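Local coordinates for helicase of the snf2/rad54 family (Sulfolobus solfataricus, PDB 1Z5Z), which provides the C-terminal domain of a SWI2/SNF2 ATPase core that binds DNA and probably uses ATP hydrolysis to translocate along the duplex, at residues Glu107-Gly112 with Ser164-Val169; Arg100-Ile105 with Arg129-Lys134; Asn54-Val59 with Leu255-Leu260. One frame throughout, in Å; residues are numbered along the deposited sequence.

Contact 1: residues Glu107-Gly112 with Ser164-Val169; sequences EALDEG and SVKFIV
Leu109, in the last turn of helix 96-110, sets its methyl groups against Phe167 at the start of strand 167-171, and so joins a helix end to a strand of the parallel sheet in this RecA-like helicase domain. The leucine fork meets the outer end of the ring: CD2 lies 3.8 Å from CZ of Phe167 and CD1 of Leu109 is 3.9 Å from that same CZ, so one ring carbon faces the fork of both methyls. The two side chains run at about a right angle, and Leu109 CD2 meets the ring obliquely. CD2 of Leu109 also rests 4.0 Å from CB of Lys166, whose aliphatic part thus flanks the leucine on its way to a polar end.

That end belongs to the second point of contact. A bend at the second torsion of Lys166 (chi2 -67°) is followed by an extended tail, and the ammonium group arrives beside the chain that leaves the helix. The bond it makes there is weak, and it meets a backbone carbonyl rather than a carboxylate. The receiving residue, Gly112, has a positive phi of 74° and closes helix 96-110 with a Schellman motif, which turns the chain away toward strand 115-119.

Further out, strand 115-119 pairs with strand 167-171 through backbone bonds that join Ile115 to Lys166 and Ile168, and the side chain of Ile115 touches both Leu109 and Phe167. Leu136 of helix 122-136 packs on the same two residues, while Ile168 is directed to helix 149-161. An apolar cluster thus grades into a polar margin, whose final element is Lys166 NZ, 3.1 Å from Gly112 O.

Contact 2: residues Arg100-Ile105 with Arg129-Lys134; sequences RTMEII and RNIIEK
Ile132 and Ile105 meet through the ends of their long branches, where helix 122-136 lies beside helix 96-110 on one side of the parallel sheet of a RecA-like domain. With Met102 they supply most of the buried surface, and the contact is an example of two neighbouring helices joined entirely by apolar side chains, with no hydrogen bond between the segments.

Ile132 gives the largest share. Its CG1 branch is extended (chi2 175°), which brings CD1 to 3.6 Å from CD1 of Ile105; the CG1 carbon behind it is 3.9 Å from the same Ile105 CD1. Ile105 answers with an equally stretched branch, its chi2 being -169°, and the two side chains pass at a slant rather than lying alongside one another. Both also touch Phe167 of strand 167-171, so this pair has the sheet on its inner side.

Met102 lies one turn earlier on helix 96-110 and is only partly buried. Its chain is folded at both of its outer torsions, so that the sulfur, rather than the terminal methyl, makes the nearest approach to helix 122-136. The partner there is the short branch of Ile131.

Other faces of the two helices have different duties. Ile104 packs on His218 and Leu220 of strand 216-222, and Thr101 turns its hydroxyl back to Lys97 O within its own helix. On helix 122-136, Glu133 OE1 bonds to Val140 N in the loop that leads to strand 142-143, while Ile132 also touches the side chain of Val140. At the methionine end the helices are bridged by Met102 SD, which stands 4.0 Å from Ile131 CG2.

Contact 3: residues Asn54-Val59 with Leu255-Leu260; sequences NNIDSV and LSTEEL
Ile56, in segment 54-59, points its side chain at the first turn of helix 257-264 and meets Thr257 and Leu260 there. The apolar half is the better enclosed: Ile56 CD1 approaches Leu260 CD2 to 4.3 Å, and both residues are buried. Around them, Ile68 of helix 61-78 touches Ile56, and Leu52 of helix 39-55 touches Leu260. CG1 of Ile56 stands anti to the backbone N (chi1 -180°), which carries the long branch toward Thr257 and Leu260.

The solvent side is more open and polar, though the spacing is no wider. Asp57 brings OD2 no nearer than 4.3 Å to OG1 of Thr257, too far for a hydrogen bond. That hydroxyl is instead bonded to Arg64 NH1 of helix 61-78, which also holds Leu255 O.

The start of helix 257-264 is fixed by a capping box. Glu259 N donates to Ser256 OG at 3.0 Å, and in return Ser256 N donates to Glu259 OE2 at 2.9 Å in a nearly straight bond (172°). Polar groups thus settle the helix start and tie it to Arg64, whereas the two segments meet by van der Waals contact alone, part of it against the threonine hydroxyl.

From the N terminus the chain first passes 54-59, on helix 39-55, whose partner 255-260 is not reached until helix 257-264 begins. Contact 3 therefore closes the longest loop, and both other contacts fall within it. Inside, 100-105 and 107-112 follow each other on helix 96-110; 129-134 then completes contact 2 and 164-169 completes contact 1, so these two loops cross. They also touch, around Phe167, and join two helices and a strand of the helicase domain. Contact 3 ties the helical region together on the opposite side of the chain's centre, with its centre 44 Å from that of contact 1.

Contact 1: residues Glu107-Gly112 with Ser164-Val169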
loop_
_atom_site.group_PDB
_atom_site.type_symbol
_atom_site.label_atom_id
_atom_site.label_comp_id
_atom_site.label_asym_id
_atom_site.label_seq_id
_atom_site.Cartn_x
_atom_site.Cartn_y
_atom_site.Cartn_z
ATOM N N GLU A 107 1.852 1.715 -19.852
ATOM C CA GLU A 107 0.951 2.675 -20.435
ATOM C C GLU A 107 1.390 4.125 -20.136
ATOM O O GLU A 107 1.350 4.971 -21.017
ATOM C CB GLU A 107 -0.478 2.443 -19.924
ATOM C CG GLU A 107 -1.342 3.680 -19.962
ATOM C CD GLU A 107 -2.781 3.414 -19.571
ATOM O OE1 GLU A 107 -3.452 4.346 -19.073
ATOM O OE2 GLU A 107 -3.252 2.282 -19.768
ATOM N N ALA A 108 1.848 4.418 -18.925
ATOM C CA ALA A 108 2.209 5.792 -18.631
ATOM C C ALA A 108 3.478 6.303 -19.319
ATOM O O ALA A 108 3.504 7.439 -19.797
ATOM C CB ALA A 108 2.302 5.999 -17.127
ATOM N N LEU A 109 4.527 5.494 -19.369
ATOM C CA LEU A 109 5.756 5.949 -20.009
ATOM C C LEU A 109 5.431 6.297 -21.457
ATOM O O LEU A 109 5.863 7.335 -21.976
ATOM C CB LEU A 109 6.849 4.873 -19.948
ATOM C CG LEU A 109 7.474 4.608 -18.572
ATOM C CD1 LEU A 109 8.561 3.572 -18.696
ATOM C CD2 LEU A 109 8.060 5.895 -18.001
ATOM N N ASP A 110 4.635 5.453 -22.103
ATOM C CA ASP A 110 4.292 5.736 -23.485
ATOM C C ASP A 110 3.619 7.093 -23.671
ATOM O O ASP A 110 3.738 7.700 -24.731
ATOM C CB ASP A 110 3.427 4.633 -24.073
ATOM C CG ASP A 110 4.076 4.014 -25.283
ATOM O OD1 ASP A 110 4.525 2.849 -25.194
ATOM O OD2 ASP A 110 4.167 4.719 -26.317
ATOM N N GLU A 111 2.914 7.567 -22.649
ATOM C CA GLU A 111 2.260 8.871 -22.703
ATOM C C GLU A 111 3.286 9.921 -22.260
ATOM O O GLU A 111 2.978 11.097 -22.165
ATOM C CB GLU A 111 1.088 8.914 -21.723
ATOM C CG GLU A 111 -0.182 8.220 -22.150
ATOM C CD GLU A 111 -1.047 9.103 -23.034
ATOM O OE1 GLU A 111 -0.961 10.354 -22.929
ATOM O OE2 GLU A 111 -1.827 8.541 -23.828
ATOM N N GLY A 112 4.499 9.480 -21.944
ATOM C CA GLY A 112 5.519 10.407 -21.488
ATOM C C GLY A 112 5.301 10.906 -20.061
ATOM O O GLY A 112 5.797 11.985 -19.694
ATOM N N SER A 164 13.618 14.117 -17.763
ATOM C CA SER A 164 14.163 12.816 -18.050
ATOM C C SER A 164 13.810 11.850 -16.925
ATOM O O SER A 164 13.331 10.760 -17.206
ATOM C CB SER A 164 15.664 12.921 -18.247
ATOM O OG SER A 164 15.933 13.432 -19.546
ATOM N N VAL A 165 14.047 12.258 -15.668
ATOM C CA VAL A 165 13.746 11.440 -14.475
ATOM C C VAL A 165 12.266 11.143 -14.526
ATOM O O VAL A 165 11.403 11.998 -14.307
ATOM C CB VAL A 165 14.095 12.194 -13.173
ATOM C CG1 VAL A 165 13.840 11.324 -11.942
ATOM C CG2 VAL A 165 15.549 12.615 -13.220
ATOM N N LYS A 166 11.971 9.902 -14.840
ATOM C CA LYS A 166 10.607 9.472 -14.998
ATOM C C LYS A 166 9.891 8.949 -13.765
ATOM O O LYS A 166 8.669 8.863 -13.788
ATOM C CB LYS A 166 10.589 8.385 -16.076
ATOM C CG LYS A 166 10.888 8.946 -17.461
ATOM C CD LYS A 166 9.756 9.866 -17.896
ATOM C CE LYS A 166 10.039 10.517 -19.239
ATOM N NZ LYS A 166 8.774 10.992 -19.842
ATOM N N PHE A 167 10.652 8.587 -12.723
ATOM C CA PHE A 167 10.108 7.978 -11.518
ATOM C C PHE A 167 10.630 8.558 -10.216
ATOM O O PHE A 167 11.699 9.202 -10.147
ATOM C CB PHE A 167 10.461 6.474 -11.459
ATOM C CG PHE A 167 10.007 5.667 -12.637
ATOM C CD1 PHE A 167 10.824 5.528 -13.768
ATOM C CD2 PHE A 167 8.767 5.046 -12.627
ATOM C CE1 PHE A 167 10.405 4.780 -14.878
ATOM C CE2 PHE A 167 8.336 4.302 -13.721
ATOM C CZ PHE A 167 9.158 4.168 -14.858
ATOM N N ILE A 168 9.835 8.330 -9.183
ATOM C CA ILE A 168 10.240 8.646 -7.812
ATOM C C ILE A 168 9.424 7.729 -6.907
ATOM O O ILE A 168 8.234 7.555 -7.119
ATOM C CB ILE A 168 10.036 10.136 -7.420
ATOM C CG1 ILE A 168 10.590 10.351 -6.005
ATOM C CG2 ILE A 168 8.547 10.565 -7.541
ATOM C CD1 ILE A 168 11.007 11.806 -5.731
ATOM N N VAL A 169 10.062 7.106 -5.920
ATOM C CA VAL A 169 9.338 6.222 -5.010
ATOM C C VAL A 169 9.420 6.897 -3.650
ATOM O O VAL A 169 10.452 7.478 -3.293
ATOM C CB VAL A 169 9.950 4.778 -4.971
ATOM C CG1 VAL A 169 9.273 3.968 -3.901
ATOM C CG2 VAL A 169 9.755 4.064 -6.326
#

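Contact 2: residues Arg100-Ile105 with Arg129-Lys134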
loop_
_atom_site.group_PDB
_atom_site.type_symbol
_atom_site.label_atom_id
_atom_site.label_comp_id
_atom_site.label_asym_id
_atom_site.label_seq_id
_atom_site.Cartn_x
_atom_site.Cartn_y
_atom_site.Cartn_z
ATOM N N ARG A 100 0.162 -5.339 -11.624
ATOM C CA ARG A 100 -0.619 -4.265 -12.210
ATOM C C ARG A 100 0.225 -3.001 -12.321
ATOM O O ARG A 100 0.036 -2.211 -13.248
ATOM C CB ARG A 100 -1.877 -3.953 -11.380
ATOM C CG ARG A 100 -2.930 -5.024 -11.440
ATOM C CD ARG A 100 -3.627 -5.028 -12.794
ATOM N NE ARG A 100 -5.036 -4.686 -12.646
ATOM C CZ ARG A 100 -5.600 -3.592 -13.152
ATOM N NH1 ARG A 100 -6.898 -3.370 -12.945
ATOM N NH2 ARG A 100 -4.870 -2.728 -13.866
ATOM N N THR A 101 1.156 -2.800 -11.391
ATOM C CA THR A 101 1.982 -1.603 -11.442
ATOM C C THR A 101 2.825 -1.514 -12.726
ATOM O O THR A 101 2.927 -0.444 -13.332
ATOM C CB THR A 101 2.884 -1.515 -10.181
ATOM O OG1 THR A 101 2.040 -1.389 -9.016
ATOM C CG2 THR A 101 3.846 -0.295 -10.282
ATOM N N MET A 102 3.452 -2.614 -13.127
ATOM C CA MET A 102 4.240 -2.598 -14.356
ATOM C C MET A 102 3.289 -2.331 -15.553
ATOM O O MET A 102 3.694 -1.690 -16.511
ATOM C CB MET A 102 4.988 -3.916 -14.550
ATOM C CG MET A 102 6.011 -4.256 -13.416
ATOM S SD MET A 102 7.010 -2.886 -12.825
ATOM C CE MET A 102 8.074 -2.580 -14.310
ATOM N N GLU A 103 2.041 -2.793 -15.488
ATOM C CA GLU A 103 1.105 -2.541 -16.584
ATOM C C GLU A 103 0.798 -1.071 -16.643
ATOM O O GLU A 103 0.739 -0.494 -17.733
ATOM C CB GLU A 103 -0.216 -3.301 -16.426
ATOM C CG GLU A 103 -0.028 -4.794 -16.211
ATOM C CD GLU A 103 -1.340 -5.560 -16.062
ATOM O OE1 GLU A 103 -2.350 -4.985 -15.605
ATOM O OE2 GLU A 103 -1.340 -6.757 -16.398
ATOM N N ILE A 104 0.614 -0.446 -15.480
ATOM C CA ILE A 104 0.301 0.980 -15.461
ATOM C C ILE A 104 1.503 1.772 -15.946
ATOM O O ILE A 104 1.389 2.728 -16.717
ATOM C CB ILE A 104 -0.066 1.466 -14.041
ATOM C CG1 ILE A 104 -1.433 0.901 -13.616
ATOM C CG2 ILE A 104 -0.031 2.970 -14.014
ATOM C CD1 ILE A 104 -1.717 0.978 -12.070
ATOM N N ILE A 105 2.667 1.372 -15.468
ATOM C CA ILE A 105 3.891 2.030 -15.868
ATOM C C ILE A 105 4.081 2.016 -17.409
ATOM O O ILE A 105 4.420 3.037 -18.034
ATOM C CB ILE A 105 5.109 1.353 -15.158
ATOM C CG1 ILE A 105 5.087 1.710 -13.656
ATOM C CG2 ILE A 105 6.420 1.832 -15.778
ATOM C CD1 ILE A 105 6.383 1.330 -12.912
ATOM N N ARG A 129 11.481 0.155 -6.098
ATOM C CA ARG A 129 12.602 0.878 -6.679
ATOM C C ARG A 129 13.551 -0.128 -7.406
ATOM O O ARG A 129 13.978 0.110 -8.545
ATOM C CB ARG A 129 13.318 1.621 -5.546
ATOM C CG ARG A 129 14.139 2.816 -5.970
ATOM C CD ARG A 129 15.600 2.494 -6.126
ATOM N NE ARG A 129 16.297 2.488 -4.838
ATOM C CZ ARG A 129 16.542 1.374 -4.175
ATOM N NH1 ARG A 129 16.146 0.240 -4.703
ATOM N NH2 ARG A 129 17.147 1.386 -2.998
ATOM N N ASN A 130 13.853 -1.251 -6.759
ATOM C CA ASN A 130 14.744 -2.278 -7.348
ATOM C C ASN A 130 14.148 -2.858 -8.617
ATOM O O ASN A 130 14.800 -2.957 -9.636
ATOM C CB ASN A 130 14.979 -3.416 -6.347
ATOM C CG ASN A 130 15.730 -2.945 -5.090
ATOM O OD1 ASN A 130 16.377 -1.927 -5.123
ATOM N ND2 ASN A 130 15.646 -3.702 -3.999
ATOM N N ILE A 131 12.897 -3.271 -8.545
ATOM C CA ILE A 131 12.246 -3.829 -9.704
ATOM C C ILE A 131 12.251 -2.867 -10.895
ATOM O O ILE A 131 12.598 -3.271 -12.021
ATOM C CB ILE A 131 10.804 -4.202 -9.364
ATOM C CG1 ILE A 131 10.810 -5.457 -8.504
ATOM C CG2 ILE A 131 9.988 -4.283 -10.626
ATOM C CD1 ILE A 131 9.480 -5.835 -7.904
ATOM N N ILE A 132 11.848 -1.614 -10.659
ATOM C CA ILE A 132 11.805 -0.666 -11.740
ATOM C C ILE A 132 13.199 -0.408 -12.312
ATOM O O ILE A 132 13.385 -0.460 -13.520
ATOM C CB ILE A 132 11.141 0.666 -11.314
ATOM C CG1 ILE A 132 9.667 0.409 -10.967
ATOM C CG2 ILE A 132 11.203 1.686 -12.461
ATOM C CD1 ILE A 132 8.961 1.627 -10.429
ATOM N N GLU A 133 14.189 -0.159 -11.470
ATOM C CA GLU A 133 15.527 0.101 -11.991
ATOM C C GLU A 133 16.045 -1.048 -12.835
ATOM O O GLU A 133 16.586 -0.852 -13.922
ATOM C CB GLU A 133 16.486 0.363 -10.855
ATOM C CG GLU A 133 16.294 1.728 -10.297
ATOM C CD GLU A 133 17.438 2.150 -9.394
ATOM O OE1 GLU A 133 17.545 3.368 -9.119
ATOM O OE2 GLU A 133 18.215 1.266 -8.961
ATOM N N LYS A 134 15.836 -2.260 -12.341
ATOM C CA LYS A 134 16.274 -3.453 -13.046
ATOM C C LYS A 134 15.546 -3.657 -14.371
ATOM O O LYS A 134 16.181 -3.729 -15.414
ATOM C CB LYS A 134 16.095 -4.682 -12.149
ATOM C CG LYS A 134 16.500 -5.990 -12.808
#

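Contact 3: residues Asn54-Val59 with Leu255-Leu260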
loop_
_atom_site.group_PDB
_atom_site.type_symbol
_atom_site.label_atom_id
_atom_site.label_comp_id
_atom_site.label_asym_id
_atom_site.label_seq_id
_atom_site.Cartn_x
_atom_site.Cartn_y
_atom_site.Cartn_z
ATOM N N ASN A 54 -7.713 -17.959 15.817
ATOM C CA ASN A 54 -7.445 -19.132 16.648
ATOM C C ASN A 54 -7.060 -18.694 18.079
ATOM O O ASN A 54 -7.327 -19.416 19.024
ATOM C CB ASN A 54 -6.262 -19.921 16.075
ATOM C CG ASN A 54 -6.637 -20.921 14.996
ATOM O OD1 ASN A 54 -5.778 -21.696 14.551
ATOM N ND2 ASN A 54 -7.874 -20.921 14.571
ATOM N N ASN A 55 -6.445 -17.517 18.229
ATOM C CA ASN A 55 -5.974 -17.055 19.540
ATOM C C ASN A 55 -6.594 -15.794 20.130
ATOM O O ASN A 55 -6.366 -15.491 21.301
ATOM C CB ASN A 55 -4.459 -16.863 19.492
ATOM C CG ASN A 55 -3.737 -18.103 19.035
ATOM O OD1 ASN A 55 -3.759 -19.126 19.708
ATOM N ND2 ASN A 55 -3.100 -18.026 17.879
ATOM N N ILE A 56 -7.371 -15.074 19.332
ATOM C CA ILE A 56 -8.002 -13.836 19.760
ATOM C C ILE A 56 -8.981 -13.970 20.951
ATOM O O ILE A 56 -9.183 -13.016 21.707
ATOM C CB ILE A 56 -8.736 -13.202 18.574
ATOM C CG1 ILE A 56 -9.410 -11.888 18.989
ATOM C CG2 ILE A 56 -9.747 -14.196 18.030
ATOM C CD1 ILE A 56 -8.855 -10.638 18.332
ATOM N N ASP A 57 -9.601 -15.131 21.122
ATOM C CA ASP A 57 -10.538 -15.273 22.232
ATOM C C ASP A 57 -9.830 -15.308 23.590
ATOM O O ASP A 57 -10.370 -14.827 24.593
ATOM C CB ASP A 57 -11.387 -16.532 22.060
ATOM C CG ASP A 57 -12.429 -16.381 20.982
ATOM O OD1 ASP A 57 -12.923 -17.418 20.513
ATOM O OD2 ASP A 57 -12.769 -15.229 20.607
ATOM N N SER A 58 -8.621 -15.862 23.624
ATOM C CA SER A 58 -7.882 -15.944 24.868
ATOM C C SER A 58 -7.661 -14.565 25.474
ATOM O O SER A 58 -8.041 -14.325 26.618
ATOM C CB SER A 58 -6.540 -16.656 24.659
ATOM O OG SER A 58 -5.619 -15.874 23.911
ATOM N N VAL A 59 -7.108 -13.623 24.720
ATOM C CA VAL A 59 -6.853 -12.293 25.290
ATOM C C VAL A 59 -7.996 -11.301 25.240
ATOM O O VAL A 59 -8.991 -11.479 24.527
ATOM C CB VAL A 59 -5.650 -11.610 24.625
ATOM C CG1 VAL A 59 -4.418 -12.511 24.709
ATOM C CG2 VAL A 59 -5.984 -11.289 23.185
ATOM N N LEU A 255 -13.332 -3.376 17.281
ATOM C CA LEU A 255 -14.515 -4.039 16.729
ATOM C C LEU A 255 -14.752 -5.365 17.463
ATOM O O LEU A 255 -13.831 -5.953 18.033
ATOM C CB LEU A 255 -14.303 -4.365 15.240
ATOM C CG LEU A 255 -13.945 -3.254 14.258
ATOM C CD1 LEU A 255 -13.555 -3.880 12.907
ATOM C CD2 LEU A 255 -15.121 -2.304 14.092
ATOM N N SER A 256 -15.986 -5.844 17.436
ATOM C CA SER A 256 -16.274 -7.137 18.040
ATOM C C SER A 256 -15.531 -8.151 17.150
ATOM O O SER A 256 -15.138 -7.839 16.009
ATOM C CB SER A 256 -17.772 -7.428 17.960
ATOM O OG SER A 256 -18.174 -7.587 16.600
ATOM N N THR A 257 -15.345 -9.362 17.651
ATOM C CA THR A 257 -14.683 -10.387 16.863
ATOM C C THR A 257 -15.413 -10.695 15.547
ATOM O O THR A 257 -14.785 -11.053 14.544
ATOM C CB THR A 257 -14.570 -11.668 17.663
ATOM O OG1 THR A 257 -13.646 -11.450 18.737
ATOM C CG2 THR A 257 -14.087 -12.830 16.767
ATOM N N GLU A 258 -16.739 -10.560 15.564
ATOM C CA GLU A 258 -17.546 -10.839 14.381
ATOM C C GLU A 258 -17.374 -9.709 13.379
ATOM O O GLU A 258 -17.187 -9.961 12.195
ATOM C CB GLU A 258 -19.027 -10.986 14.754
ATOM N N GLU A 259 -17.463 -8.471 13.852
ATOM C CA GLU A 259 -17.261 -7.322 12.989
ATOM C C GLU A 259 -15.863 -7.354 12.392
ATOM O O GLU A 259 -15.677 -7.051 11.204
ATOM C CB GLU A 259 -17.429 -6.030 13.770
ATOM C CG GLU A 259 -18.865 -5.664 14.065
ATOM C CD GLU A 259 -18.952 -4.525 15.053
ATOM O OE1 GLU A 259 -19.927 -3.756 14.967
ATOM O OE2 GLU A 259 -18.046 -4.401 15.914
ATOM N N LEU A 260 -14.878 -7.730 13.209
ATOM C CA LEU A 260 -13.497 -7.801 12.735
ATOM C C LEU A 260 -13.363 -8.819 11.579
ATOM O O LEU A 260 -12.726 -8.556 10.556
ATOM C CB LEU A 260 -12.566 -8.203 13.879
ATOM C CG LEU A 260 -11.079 -8.328 13.510
ATOM C CD1 LEU A 260 -10.549 -6.961 13.112
ATOM C CD2 LEU A 260 -10.279 -8.902 14.674
#